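Local coordinates for protein collagen alpha-1(XX) chain (Homo sapiens, PDB 5KF4) that is of unassigned function but, as a collagen chain, probably serves in the extracellular matrix, represented here by its second fibronectin type III domain, at residues P14-L19 with L92-V96; V22-I27 with V96-P100; R36-Y41 with V80-E85. All coordinates share one frame; numbering follows the deposited sequence.

The three contacts lie along one fibronectin type III beta sandwich. Contact 1 lies near the middle and joins the edge strands 15-20 and 87-97 of the two sheets. Contact 2 follows strand 87-97 to the C-terminal end and shares Val-96 with contact 1. Their centres are about 15 Å apart, and Leu-19 packs on Ile-27 between them. Contact 3 pairs strands 40-47 and 75-84 towards the other end. Its centre is about 16 Å from that of contact 1. Leu-92 O lies 2.9 Å from Val-80 N, and Pro-14 packs on Tyr-41. Contacts 2 and 3 do not touch. Their centres are about 26 Å apart, on opposite sides of the domain centre.

Contact 1. Residues P14-L19 with L92-V96; sequences PTSLVL and LRGLV
Leu-92 packs against Pro-14, Thr-15 and Leu-17, and holds strand 87-97 close to the start of strand 15-20. Its CB lies 3.8 Å from Leu-17 CB. CG then reaches 3.6 Å from Pro-14 O. At the tip the two methyls part. CD1 touches both Leu-17 CB and Thr-15 C, each 3.6 Å away. CD2 comes 3.3 Å from Pro-14 O and also touches Thr-15 CA. The CG of Leu-92 sits anti to its own carbonyl carbon (chi1 -50°). This sends CG towards segment 14-19, where both methyls branch from it.

Leu-17 answers from the other strand. Its CG is anti to the backbone N (chi1 -177°), and its CD2 lies alongside the main chain of 92-96, 3.8 Å from Arg-93 C. Gly-94 follows, with no side chain. A CB there would point at strand 15-20 and probably be tight against Leu-19 CD1. Further along, Leu-19 and Val-96 cross at a slant, with Leu-19 CD2 3.6 Å from Val-96 CG1.

No hydrogen bond joins the two segments; apolar contact holds them together. Their strand axes are 7.3 Å apart at closest approach and run 31° from parallel. Thr-15 and Ser-16 turn their side chains away. Thr-15 OG1 bonds to Thr-32 O; Ser-16 OG bonds to Thr-32 OG1 and donates to Thr-15 O.

Each segment is tied into its own sheet. Strand 15-20 bonds through its backbone to strand 27-32, as Thr-15 does with Thr-32 and Val-18 with Ser-30. Strand 87-97 bonds to strand 75-84, through Leu-92 with Val-80 and Gly-94 with Val-78. Leu-92 also packs on Trp-31, and Leu-17 on Leu-29 and Val-80. The contact therefore closes one side of the sandwich, between an edge strand of each sheet.

Contact 2. Residues V22-I27 with V96-P100; sequences VTSSSI and VTTAP
The turn between strands 15-20 and 27-32 meets the end of strand 87-97; Val-22 of the turn and Ile-27, the first residue of strand 27-32, both touch Val-96. Ile-27 and Val-96 reach towards each other, tip to tip, with Ile-27 CD1 3.8 Å from Val-96 CG1. Val-22 comes past Val-96 in the opposite direction, and its CG2 lies 3.9 Å from Val-96 CG2. The other methyl, Val-22 CG1, is anti to its backbone N (chi1 -174°) and rests 3.7 Å from Thr-98 CA. With an alanine here in place of Val-96, both gamma methyls go; Ile-27 CD1 and Val-22 CG2 would probably lose their partners and a gap would open between turn and strand.

One hydrogen bond crosses the contact. Ala-99 N donates to Thr-23 O at 3.1 Å, from well above the carbonyl plane. Beside it, Ser-24 CA makes a CA-H...O contact of 3.5 Å with Ala-99 O. Within the turn, Ser-25 N donates to Thr-23 OG1, which closes an ST turn. The same hydroxyl is hydrogen-bonded to Ser-26 OG.

Thr-98 CB lies 3.4 Å from Thr-23 O, while its OG1 is bonded to Ala-71 O and Thr-74 N. Ile-27 and Val-96 both pack on Val-78. The contact thus combines an ST turn with the closing of one end of a fibronectin type III beta sandwich.

Contact 3. Residues R36-Y41 with V80-E85; sequences RHPLKY and VFPIYE
Pro-38 lies over the face of the Tyr-84 ring. Its CB is 3.3 Å from the ring centroid and 12° off the normal, a CH-pi contact close to the ring centre. The Tyr-84 CG is anti to its carbonyl carbon (chi1 -67°), which swings the ring back over segment 36-41 although its CB starts out away from it. At the far edge, Tyr-84 OH donates to Arg-36 O at 2.5 Å, nearly in line with the C=O. This bond and the proline together probably limit how the ring can turn. The Arg-36 guanidinium also has Tyr-84 CD2 over one of its faces.

The backbone places these groups. Ile-83 O accepts from Lys-40 N at 2.9 Å, in its carbonyl plane, and more weakly from Leu-39 N. In return Ile-83 N donates to Lys-40 O, from above that carbonyl plane. Lys-40 and Ile-83 form an antiparallel hydrogen-bonded pair, with their CB atoms 3.7 Å apart.

The next pair, Tyr-41 with Pro-82, is non-hydrogen-bonded. Tyr-41 CE1 reaches Pro-82 CB at 3.7 Å, and Tyr-41 CD1 touches Val-80 CG1. Pro-38 CG also lies over one face of the Tyr-41 ring, towards its rim, so the proline touches both tyrosines. Further out, Tyr-41 meets Trp-31 edge-to-face and packs on Pro-14, while Tyr-84 packs on Leu-11.

Two consecutive residues, Leu-39 and Lys-40, stand opposite the single Ile-83. They make a classic beta bulge, set where strand 40-47 joins strand 75-84 in the four-stranded sheet of a fibronectin type III domain.

Contact 1. Residues P14-L19 with L92-V96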
ATOM      1  N   PRO A  14      -0.068  -5.830   8.872  1.00 63.01           N
ATOM      2  CA  PRO A  14      -0.240  -7.014   8.038  1.00 56.15           C
ATOM      3  C   PRO A  14       1.130  -7.528   7.600  1.00 49.65           C
ATOM      4  O   PRO A  14       2.128  -6.826   7.757  1.00 43.49           O
ATOM      5  CB  PRO A  14      -1.054  -6.500   6.852  1.00 53.49           C
ATOM      6  CG  PRO A  14      -0.782  -5.037   6.791  1.00 60.39           C
ATOM      7  CD  PRO A  14      -0.432  -4.583   8.178  1.00 63.77           C
ATOM      8  N   THR A  15       1.180  -8.752   7.092  1.00 39.06           N
ATOM      9  CA  THR A  15       2.437  -9.345   6.661  1.00 36.91           C
ATOM     10  C   THR A  15       2.338  -9.869   5.238  1.00 30.61           C
ATOM     11  O   THR A  15       1.246  -9.932   4.666  1.00 19.39           O
ATOM     12  CB  THR A  15       2.873 -10.495   7.592  1.00 46.56           C
ATOM     13  OG1 THR A  15       1.818 -11.457   7.698  1.00 47.16           O
ATOM     14  CG2 THR A  15       3.219  -9.964   8.980  1.00 48.63           C
ATOM     15  N   SER A  16       3.494 -10.209   4.670  1.00 34.40           N
ATOM     16  CA  SER A  16       3.578 -10.934   3.401  1.00 41.02           C
ATOM     17  C   SER A  16       2.883 -10.206   2.254  1.00 37.23           C
ATOM     18  O   SER A  16       1.849 -10.656   1.759  1.00 40.02           O
ATOM     19  CB  SER A  16       2.996 -12.346   3.554  1.00 48.98           C
ATOM     20  OG  SER A  16       1.584 -12.353   3.469  1.00 56.22           O
ATOM     21  N   LEU A  17       3.461  -9.085   1.830  1.00 33.92           N
ATOM     22  CA  LEU A  17       2.897  -8.310   0.731  1.00 15.13           C
ATOM     23  C   LEU A  17       3.119  -9.003  -0.613  1.00 29.10           C
ATOM     24  O   LEU A  17       4.240  -9.376  -0.952  1.00 29.77           O
ATOM     25  CB  LEU A  17       3.510  -6.909   0.698  1.00 12.63           C
ATOM     26  CG  LEU A  17       2.956  -5.969  -0.373  1.00  9.33           C
ATOM     27  CD1 LEU A  17       1.574  -5.500   0.050  1.00  9.09           C
ATOM     28  CD2 LEU A  17       3.877  -4.793  -0.620  1.00  6.69           C
ATOM     29  N   VAL A  18       2.045  -9.166  -1.379  1.00 35.13           N
ATOM     30  CA  VAL A  18       2.119  -9.808  -2.688  1.00 26.77           C
ATOM     31  C   VAL A  18       1.602  -8.877  -3.789  1.00 23.98           C
ATOM     32  O   VAL A  18       0.427  -8.517  -3.810  1.00 29.80           O
ATOM     33  CB  VAL A  18       1.317 -11.129  -2.719  1.00 23.80           C
ATOM     34  CG1 VAL A  18       1.482 -11.823  -4.055  1.00  6.03           C
ATOM     35  CG2 VAL A  18       1.754 -12.045  -1.584  1.00 22.77           C
ATOM     36  N   LEU A  19       2.487  -8.508  -4.709  1.00 26.22           N
ATOM     37  CA  LEU A  19       2.139  -7.615  -5.812  1.00 31.79           C
ATOM     38  C   LEU A  19       2.012  -8.399  -7.118  1.00 34.90           C
ATOM     39  O   LEU A  19       3.018  -8.812  -7.692  1.00 35.94           O
ATOM     40  CB  LEU A  19       3.185  -6.500  -5.970  1.00 31.52           C
ATOM     41  CG  LEU A  19       3.626  -5.654  -4.766  1.00 33.62           C
ATOM     42  CD1 LEU A  19       4.595  -6.403  -3.860  1.00 49.68           C
ATOM     43  CD2 LEU A  19       4.252  -4.352  -5.222  1.00 29.97           C
ATOM     44  N   LEU A  92       3.939  -2.528   4.999  1.00 32.61           N
ATOM     45  CA  LEU A  92       4.663  -3.300   4.003  1.00 23.94           C
ATOM     46  C   LEU A  92       4.934  -2.438   2.787  1.00 28.61           C
ATOM     47  O   LEU A  92       4.159  -1.537   2.469  1.00 34.88           O
ATOM     48  CB  LEU A  92       3.845  -4.527   3.583  1.00 19.02           C
ATOM     49  CG  LEU A  92       3.275  -5.432   4.677  1.00 19.26           C
ATOM     50  CD1 LEU A  92       2.342  -6.477   4.083  1.00 17.26           C
ATOM     51  CD2 LEU A  92       4.410  -6.115   5.423  1.00  9.19           C
ATOM     52  N   ARG A  93       6.022  -2.726   2.089  1.00 31.49           N
ATOM     53  CA  ARG A  93       6.273  -2.040   0.836  1.00 29.98           C
ATOM     54  C   ARG A  93       7.143  -2.831  -0.131  1.00 23.98           C
ATOM     55  O   ARG A  93       7.843  -3.764   0.258  1.00 22.19           O
ATOM     56  CB  ARG A  93       6.887  -0.656   1.094  1.00 21.88           C
ATOM     57  CG  ARG A  93       8.248  -0.655   1.746  1.00 17.54           C
ATOM     58  CD  ARG A  93       8.770   0.772   1.805  1.00 25.30           C
ATOM     59  NE  ARG A  93       9.521   1.067   3.018  1.00 33.93           N
ATOM     60  CZ  ARG A  93       9.975   2.278   3.328  1.00 42.89           C
ATOM     61  NH1 ARG A  93       9.762   3.298   2.504  1.00 39.94           N
ATOM     62  NH2 ARG A  93      10.650   2.468   4.453  1.00 48.97           N
ATOM     63  N   GLY A  94       7.050  -2.466  -1.404  1.00 22.46           N
ATOM     64  CA  GLY A  94       7.821  -3.107  -2.451  1.00 18.09           C
ATOM     65  C   GLY A  94       7.801  -2.321  -3.748  1.00 29.14           C
ATOM     66  O   GLY A  94       6.978  -1.424  -3.934  1.00 22.63           O
ATOM     67  N   LEU A  95       8.716  -2.663  -4.649  1.00 32.53           N
ATOM     68  CA  LEU A  95       8.798  -2.008  -5.946  1.00 22.46           C
ATOM     69  C   LEU A  95       8.219  -2.908  -7.023  1.00 20.42           C
ATOM     70  O   LEU A  95       8.535  -4.096  -7.087  1.00 20.19           O
ATOM     71  CB  LEU A  95      10.245  -1.655  -6.290  1.00 22.97           C
ATOM     72  CG  LEU A  95      10.968  -0.629  -5.419  1.00 23.06           C
ATOM     73  CD1 LEU A  95      12.455  -0.664  -5.725  1.00 20.24           C
ATOM     74  CD2 LEU A  95      10.408   0.769  -5.651  1.00 21.64           C
ATOM     75  N   VAL A  96       7.378  -2.337  -7.875  1.00 20.96           N
ATOM     76  CA  VAL A  96       6.876  -3.057  -9.036  1.00 15.94           C
ATOM     77  C   VAL A  96       6.849  -2.147 -10.263  1.00 21.15           C
ATOM     78  O   VAL A  96       6.450  -0.988 -10.181  1.00 12.98           O
ATOM     79  CB  VAL A  96       5.464  -3.637  -8.772  1.00 13.03           C
ATOM     80  CG1 VAL A  96       4.493  -2.544  -8.349  1.00 15.68           C
ATOM     81  CG2 VAL A  96       4.950  -4.382  -9.994  1.00 18.56           C
TER

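Contact 2. Residues V22-I27 with V96-P100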
ATOM      1  N   VAL A  22       0.001  -7.720 -12.733  1.00 34.56           N
ATOM      2  CA  VAL A  22       0.579  -6.477 -13.207  1.00 26.41           C
ATOM      3  C   VAL A  22       0.206  -6.263 -14.658  1.00 33.29           C
ATOM      4  O   VAL A  22       0.493  -7.098 -15.515  1.00 52.14           O
ATOM      5  CB  VAL A  22       2.112  -6.482 -13.066  1.00 18.67           C
ATOM      6  CG1 VAL A  22       2.690  -5.129 -13.437  1.00 26.05           C
ATOM      7  CG2 VAL A  22       2.507  -6.875 -11.656  1.00 17.94           C
ATOM      8  N   THR A  23      -0.445  -5.141 -14.927  1.00 18.31           N
ATOM      9  CA  THR A  23      -0.785  -4.773 -16.291  1.00 24.87           C
ATOM     10  C   THR A  23      -0.092  -3.465 -16.640  1.00 24.96           C
ATOM     11  O   THR A  23       0.797  -3.013 -15.918  1.00 29.43           O
ATOM     12  CB  THR A  23      -2.306  -4.639 -16.487  1.00 28.17           C
ATOM     13  OG1 THR A  23      -2.758  -3.394 -15.937  1.00 22.81           O
ATOM     14  CG2 THR A  23      -3.037  -5.808 -15.811  1.00 13.00           C
ATOM     15  N   SER A  24      -0.500  -2.862 -17.748  1.00 21.13           N
ATOM     16  CA  SER A  24       0.049  -1.578 -18.161  1.00 15.39           C
ATOM     17  C   SER A  24      -0.397  -0.444 -17.246  1.00 10.52           C
ATOM     18  O   SER A  24       0.281   0.581 -17.135  1.00 25.32           O
ATOM     19  CB  SER A  24      -0.354  -1.273 -19.606  1.00 24.14           C
ATOM     20  OG  SER A  24      -1.368  -2.159 -20.051  1.00 33.97           O
ATOM     21  N   SER A  25      -1.533  -0.635 -16.582  1.00 11.84           N
ATOM     22  CA  SER A  25      -2.129   0.440 -15.796  1.00 10.05           C
ATOM     23  C   SER A  25      -2.567   0.027 -14.390  1.00 12.93           C
ATOM     24  O   SER A  25      -3.082   0.847 -13.632  1.00 21.62           O
ATOM     25  CB  SER A  25      -3.325   1.024 -16.553  1.00 14.53           C
ATOM     26  OG  SER A  25      -4.355   0.063 -16.687  1.00 15.77           O
ATOM     27  N   SER A  26      -2.369  -1.237 -14.041  1.00 13.32           N
ATOM     28  CA  SER A  26      -2.841  -1.756 -12.756  1.00 11.66           C
ATOM     29  C   SER A  26      -1.913  -2.792 -12.130  1.00 20.56           C
ATOM     30  O   SER A  26      -1.188  -3.502 -12.823  1.00 17.24           O
ATOM     31  CB  SER A  26      -4.234  -2.373 -12.903  1.00 17.93           C
ATOM     32  OG  SER A  26      -4.137  -3.682 -13.448  1.00 27.67           O
ATOM     33  N   ILE A  27      -1.937  -2.857 -10.804  1.00 31.88           N
ATOM     34  CA  ILE A  27      -1.300  -3.952 -10.083  1.00 27.58           C
ATOM     35  C   ILE A  27      -2.260  -4.430  -9.002  1.00 31.71           C
ATOM     36  O   ILE A  27      -3.147  -3.687  -8.578  1.00 33.82           O
ATOM     37  CB  ILE A  27       0.029  -3.558  -9.406  1.00 20.44           C
ATOM     38  CG1 ILE A  27      -0.227  -2.638  -8.210  1.00 29.59           C
ATOM     39  CG2 ILE A  27       1.012  -2.982 -10.420  1.00 22.86           C
ATOM     40  CD1 ILE A  27       0.888  -2.649  -7.182  1.00 34.25           C
ATOM     41  N   VAL A  96       7.378  -2.337  -7.875  1.00 20.96           N
ATOM     42  CA  VAL A  96       6.876  -3.057  -9.036  1.00 15.94           C
ATOM     43  C   VAL A  96       6.849  -2.147 -10.263  1.00 21.15           C
ATOM     44  O   VAL A  96       6.450  -0.988 -10.181  1.00 12.98           O
ATOM     45  CB  VAL A  96       5.464  -3.637  -8.772  1.00 13.03           C
ATOM     46  CG1 VAL A  96       4.493  -2.544  -8.349  1.00 15.68           C
ATOM     47  CG2 VAL A  96       4.950  -4.382  -9.994  1.00 18.56           C
ATOM     48  N   THR A  97       7.312  -2.671 -11.392  1.00 22.10           N
ATOM     49  CA  THR A  97       7.295  -1.923 -12.642  1.00 10.54           C
ATOM     50  C   THR A  97       6.150  -2.441 -13.503  1.00 14.37           C
ATOM     51  O   THR A  97       6.062  -3.640 -13.765  1.00 15.12           O
ATOM     52  CB  THR A  97       8.631  -2.036 -13.412  1.00  5.78           C
ATOM     53  OG1 THR A  97       9.680  -1.437 -12.643  1.00 16.46           O
ATOM     54  CG2 THR A  97       8.544  -1.315 -14.745  1.00  5.84           C
ATOM     55  N   THR A  98       5.265  -1.540 -13.924  1.00 12.33           N
ATOM     56  CA  THR A  98       4.118  -1.930 -14.740  1.00  8.87           C
ATOM     57  C   THR A  98       4.562  -2.407 -16.124  1.00 13.77           C
ATOM     58  O   THR A  98       5.624  -2.025 -16.616  1.00 16.13           O
ATOM     59  CB  THR A  98       3.094  -0.767 -14.898  1.00 15.03           C
ATOM     60  OG1 THR A  98       3.741   0.383 -15.454  1.00 16.85           O
ATOM     61  CG2 THR A  98       2.490  -0.390 -13.559  1.00  6.82           C
ATOM     62  N   ALA A  99       3.753  -3.274 -16.723  1.00 12.83           N
ATOM     63  CA  ALA A  99       4.006  -3.783 -18.065  1.00 14.08           C
ATOM     64  C   ALA A  99       4.076  -2.641 -19.087  1.00 16.59           C
ATOM     65  O   ALA A  99       3.511  -1.571 -18.861  1.00 21.00           O
ATOM     66  CB  ALA A  99       2.925  -4.786 -18.452  1.00 24.73           C
ATOM     67  N   PRO A 100       4.779  -2.861 -20.213  1.00 21.15           N
ATOM     68  CA  PRO A 100       4.899  -1.829 -21.253  1.00 15.32           C
ATOM     69  C   PRO A 100       3.561  -1.433 -21.883  1.00 26.79           C
ATOM     70  O   PRO A 100       2.723  -2.295 -22.143  1.00 29.41           O
ATOM     71  CB  PRO A 100       5.810  -2.490 -22.293  1.00  9.85           C
ATOM     72  CG  PRO A 100       6.599  -3.485 -21.514  1.00  8.96           C
ATOM     73  CD  PRO A 100       5.638  -4.024 -20.501  1.00 10.48           C
ATOM     74  OXT PRO A 100       3.307  -0.255 -22.136  1.00 30.00           O
TER

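Contact 3. Residues R36-Y41 with V80-E85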
ATOM      1  N   ARG A  36      -6.068  -9.137  14.773  1.00 76.78           N
ATOM      2  CA  ARG A  36      -6.883  -7.972  15.079  1.00 62.99           C
ATOM      3  C   ARG A  36      -7.012  -7.101  13.842  1.00 54.86           C
ATOM      4  O   ARG A  36      -6.048  -6.477  13.396  1.00 48.05           O
ATOM      5  CB  ARG A  36      -6.260  -7.167  16.223  1.00 53.68           C
ATOM      6  CG  ARG A  36      -7.210  -6.276  17.002  1.00 44.38           C
ATOM      7  CD  ARG A  36      -6.446  -5.562  18.106  1.00 38.66           C
ATOM      8  NE  ARG A  36      -6.921  -4.200  18.331  1.00 50.64           N
ATOM      9  CZ  ARG A  36      -6.188  -3.243  18.891  1.00 57.90           C
ATOM     10  NH1 ARG A  36      -4.943  -3.500  19.271  1.00 63.34           N
ATOM     11  NH2 ARG A  36      -6.693  -2.029  19.067  1.00 59.09           N
ATOM     12  N   HIS A  37      -8.212  -7.070  13.278  1.00 48.49           N
ATOM     13  CA  HIS A  37      -8.434  -6.316  12.058  1.00 37.33           C
ATOM     14  C   HIS A  37      -8.550  -4.832  12.395  1.00 45.92           C
ATOM     15  O   HIS A  37      -9.197  -4.462  13.375  1.00 51.08           O
ATOM     16  CB  HIS A  37      -9.681  -6.829  11.343  1.00 35.05           C
ATOM     17  CG  HIS A  37      -9.487  -8.170  10.703  1.00 47.24           C
ATOM     18  ND1 HIS A  37      -8.353  -8.926  10.902  1.00 46.65           N
ATOM     19  CD2 HIS A  37     -10.281  -8.888   9.875  1.00 47.46           C
ATOM     20  CE1 HIS A  37      -8.457 -10.057  10.222  1.00 45.49           C
ATOM     21  NE2 HIS A  37      -9.616 -10.057   9.591  1.00 46.36           N
ATOM     22  N   PRO A  38      -7.931  -3.974  11.574  1.00 43.85           N
ATOM     23  CA  PRO A  38      -7.962  -2.541  11.875  1.00 26.71           C
ATOM     24  C   PRO A  38      -9.281  -1.893  11.504  1.00 40.66           C
ATOM     25  O   PRO A  38     -10.208  -2.578  11.076  1.00 45.24           O
ATOM     26  CB  PRO A  38      -6.817  -1.993  11.025  1.00 16.62           C
ATOM     27  CG  PRO A  38      -6.785  -2.894   9.845  1.00 22.29           C
ATOM     28  CD  PRO A  38      -7.098  -4.269  10.392  1.00 32.35           C
ATOM     29  N   LEU A  39      -9.391  -0.593  11.746  1.00 39.40           N
ATOM     30  CA  LEU A  39     -10.551   0.142  11.286  1.00 41.22           C
ATOM     31  C   LEU A  39     -10.338   0.375   9.801  1.00 51.91           C
ATOM     32  O   LEU A  39     -11.267   0.242   9.005  1.00 64.41           O
ATOM     33  CB  LEU A  39     -10.745   1.451  12.053  1.00 50.23           C
ATOM     34  CG  LEU A  39     -11.470   1.318  13.398  1.00 57.02           C
ATOM     35  CD1 LEU A  39     -10.571   0.702  14.465  1.00 64.39           C
ATOM     36  CD2 LEU A  39     -12.027   2.654  13.863  1.00 50.84           C
ATOM     37  N   LYS A  40      -9.098   0.699   9.434  1.00 45.20           N
ATOM     38  CA  LYS A  40      -8.749   1.033   8.053  1.00 33.99           C
ATOM     39  C   LYS A  40      -7.310   0.641   7.667  1.00 30.30           C
ATOM     40  O   LYS A  40      -6.488   0.311   8.524  1.00 29.40           O
ATOM     41  CB  LYS A  40      -8.931   2.540   7.805  1.00 28.66           C
ATOM     42  CG  LYS A  40     -10.339   3.091   8.007  1.00 23.88           C
ATOM     43  CD  LYS A  40     -11.287   2.576   6.928  1.00 38.42           C
ATOM     44  CE  LYS A  40     -12.736   2.920   7.242  1.00 54.29           C
ATOM     45  NZ  LYS A  40     -13.651   2.500   6.144  1.00 60.93           N
ATOM     46  N   TYR A  41      -7.027   0.689   6.363  1.00 27.02           N
ATOM     47  CA  TYR A  41      -5.667   0.589   5.820  1.00 33.45           C
ATOM     48  C   TYR A  41      -5.339   1.780   4.916  1.00 29.11           C
ATOM     49  O   TYR A  41      -6.153   2.159   4.077  1.00 31.69           O
ATOM     50  CB  TYR A  41      -5.466  -0.701   5.012  1.00 36.60           C
ATOM     51  CG  TYR A  41      -5.271  -1.965   5.815  1.00 28.54           C
ATOM     52  CD1 TYR A  41      -4.063  -2.220   6.455  1.00 17.91           C
ATOM     53  CD2 TYR A  41      -6.273  -2.923   5.901  1.00 18.84           C
ATOM     54  CE1 TYR A  41      -3.866  -3.374   7.179  1.00  9.02           C
ATOM     55  CE2 TYR A  41      -6.083  -4.088   6.626  1.00 23.84           C
ATOM     56  CZ  TYR A  41      -4.877  -4.308   7.263  1.00 27.62           C
ATOM     57  OH  TYR A  41      -4.681  -5.463   7.987  1.00 44.28           O
ATOM     58  N   VAL A  80       1.621  -0.175   2.313  1.00 21.00           N
ATOM     59  CA  VAL A  80       0.388  -0.519   3.016  1.00 25.17           C
ATOM     60  C   VAL A  80       0.479  -0.148   4.493  1.00 36.93           C
ATOM     61  O   VAL A  80       1.247  -0.747   5.236  1.00 42.56           O
ATOM     62  CB  VAL A  80       0.075  -2.018   2.904  1.00 27.78           C
ATOM     63  CG1 VAL A  80      -1.211  -2.351   3.648  1.00 27.75           C
ATOM     64  CG2 VAL A  80      -0.021  -2.430   1.454  1.00 18.68           C
ATOM     65  N   PHE A  81      -0.314   0.831   4.914  1.00 40.32           N
ATOM     66  CA  PHE A  81      -0.302   1.303   6.298  1.00 35.74           C
ATOM     67  C   PHE A  81      -1.575   0.897   7.029  1.00 36.62           C
ATOM     68  O   PHE A  81      -2.674   1.250   6.607  1.00 29.37           O
ATOM     69  CB  PHE A  81      -0.146   2.819   6.345  1.00 37.21           C
ATOM     70  CG  PHE A  81       1.189   3.312   5.871  1.00 33.72           C
ATOM     71  CD1 PHE A  81       2.248   3.436   6.754  1.00 24.53           C
ATOM     72  CD2 PHE A  81       1.385   3.654   4.540  1.00 22.54           C
ATOM     73  CE1 PHE A  81       3.475   3.901   6.322  1.00 19.94           C
ATOM     74  CE2 PHE A  81       2.612   4.116   4.101  1.00 15.11           C
ATOM     75  CZ  PHE A  81       3.659   4.240   4.991  1.00 15.36           C
ATOM     76  N   PRO A  82      -1.437   0.156   8.136  1.00 50.30           N
ATOM     77  CA  PRO A  82      -2.639  -0.187   8.903  1.00 51.57           C
ATOM     78  C   PRO A  82      -3.150   0.982   9.738  1.00 39.22           C
ATOM     79  O   PRO A  82      -2.351   1.695  10.354  1.00 23.80           O
ATOM     80  CB  PRO A  82      -2.164  -1.331   9.805  1.00 48.94           C
ATOM     81  CG  PRO A  82      -0.694  -1.097   9.971  1.00 48.95           C
ATOM     82  CD  PRO A  82      -0.208  -0.412   8.720  1.00 51.64           C
ATOM     83  N   ILE A  83      -4.468   1.157   9.783  1.00 42.57           N
ATOM     84  CA  ILE A  83      -5.043   2.244  10.564  1.00 53.11           C
ATOM     85  C   ILE A  83      -5.940   1.698  11.676  1.00 50.49           C
ATOM     86  O   ILE A  83      -7.037   1.197  11.426  1.00 40.58           O
ATOM     87  CB  ILE A  83      -5.867   3.217   9.673  1.00 38.27           C
ATOM     88  CG1 ILE A  83      -5.032   3.737   8.496  1.00 29.53           C
ATOM     89  CG2 ILE A  83      -6.439   4.361  10.501  1.00 47.09           C
ATOM     90  CD1 ILE A  83      -3.794   4.504   8.899  1.00 31.28           C
ATOM     91  N   TYR A  84      -5.432   1.775  12.900  1.00 65.55           N
ATOM     92  CA  TYR A  84      -6.155   1.378  14.099  1.00 68.69           C
ATOM     93  C   TYR A  84      -6.465   2.631  14.913  1.00 66.78           C
ATOM     94  O   TYR A  84      -6.183   3.748  14.478  1.00 59.83           O
ATOM     95  CB  TYR A  84      -5.335   0.390  14.932  1.00 74.92           C
ATOM     96  CG  TYR A  84      -5.118  -0.971  14.297  1.00 80.76           C
ATOM     97  CD1 TYR A  84      -4.165  -1.151  13.302  1.00 78.35           C
ATOM     98  CD2 TYR A  84      -5.836  -2.083  14.723  1.00 79.94           C
ATOM     99  CE1 TYR A  84      -3.943  -2.388  12.736  1.00 73.31           C
ATOM    100  CE2 TYR A  84      -5.622  -3.328  14.160  1.00 76.16           C
ATOM    101  CZ  TYR A  84      -4.678  -3.472  13.167  1.00 72.33           C
ATOM    102  OH  TYR A  84      -4.461  -4.701  12.593  1.00 72.83           O
ATOM    103  N   GLU A  85      -7.045   2.445  16.093  1.00 66.15           N
ATOM    104  CA  GLU A  85      -7.239   3.539  17.046  1.00 63.41           C
ATOM    105  C   GLU A  85      -5.932   4.043  17.670  1.00 49.70           C
ATOM    106  O   GLU A  85      -5.834   5.204  18.070  1.00 48.69           O
ATOM    107  CB  GLU A  85      -8.212   3.119  18.151  1.00 72.74           C
ATOM    108  CG  GLU A  85      -8.780   4.283  18.971  1.00 82.76           C
ATOM    109  CD  GLU A  85      -9.704   5.207  18.190  1.00 91.50           C
ATOM    110  OE1 GLU A  85     -10.004   4.923  17.011  1.00 95.52           O
ATOM    111  OE2 GLU A  85     -10.131   6.229  18.766  1.00 92.33           O
TER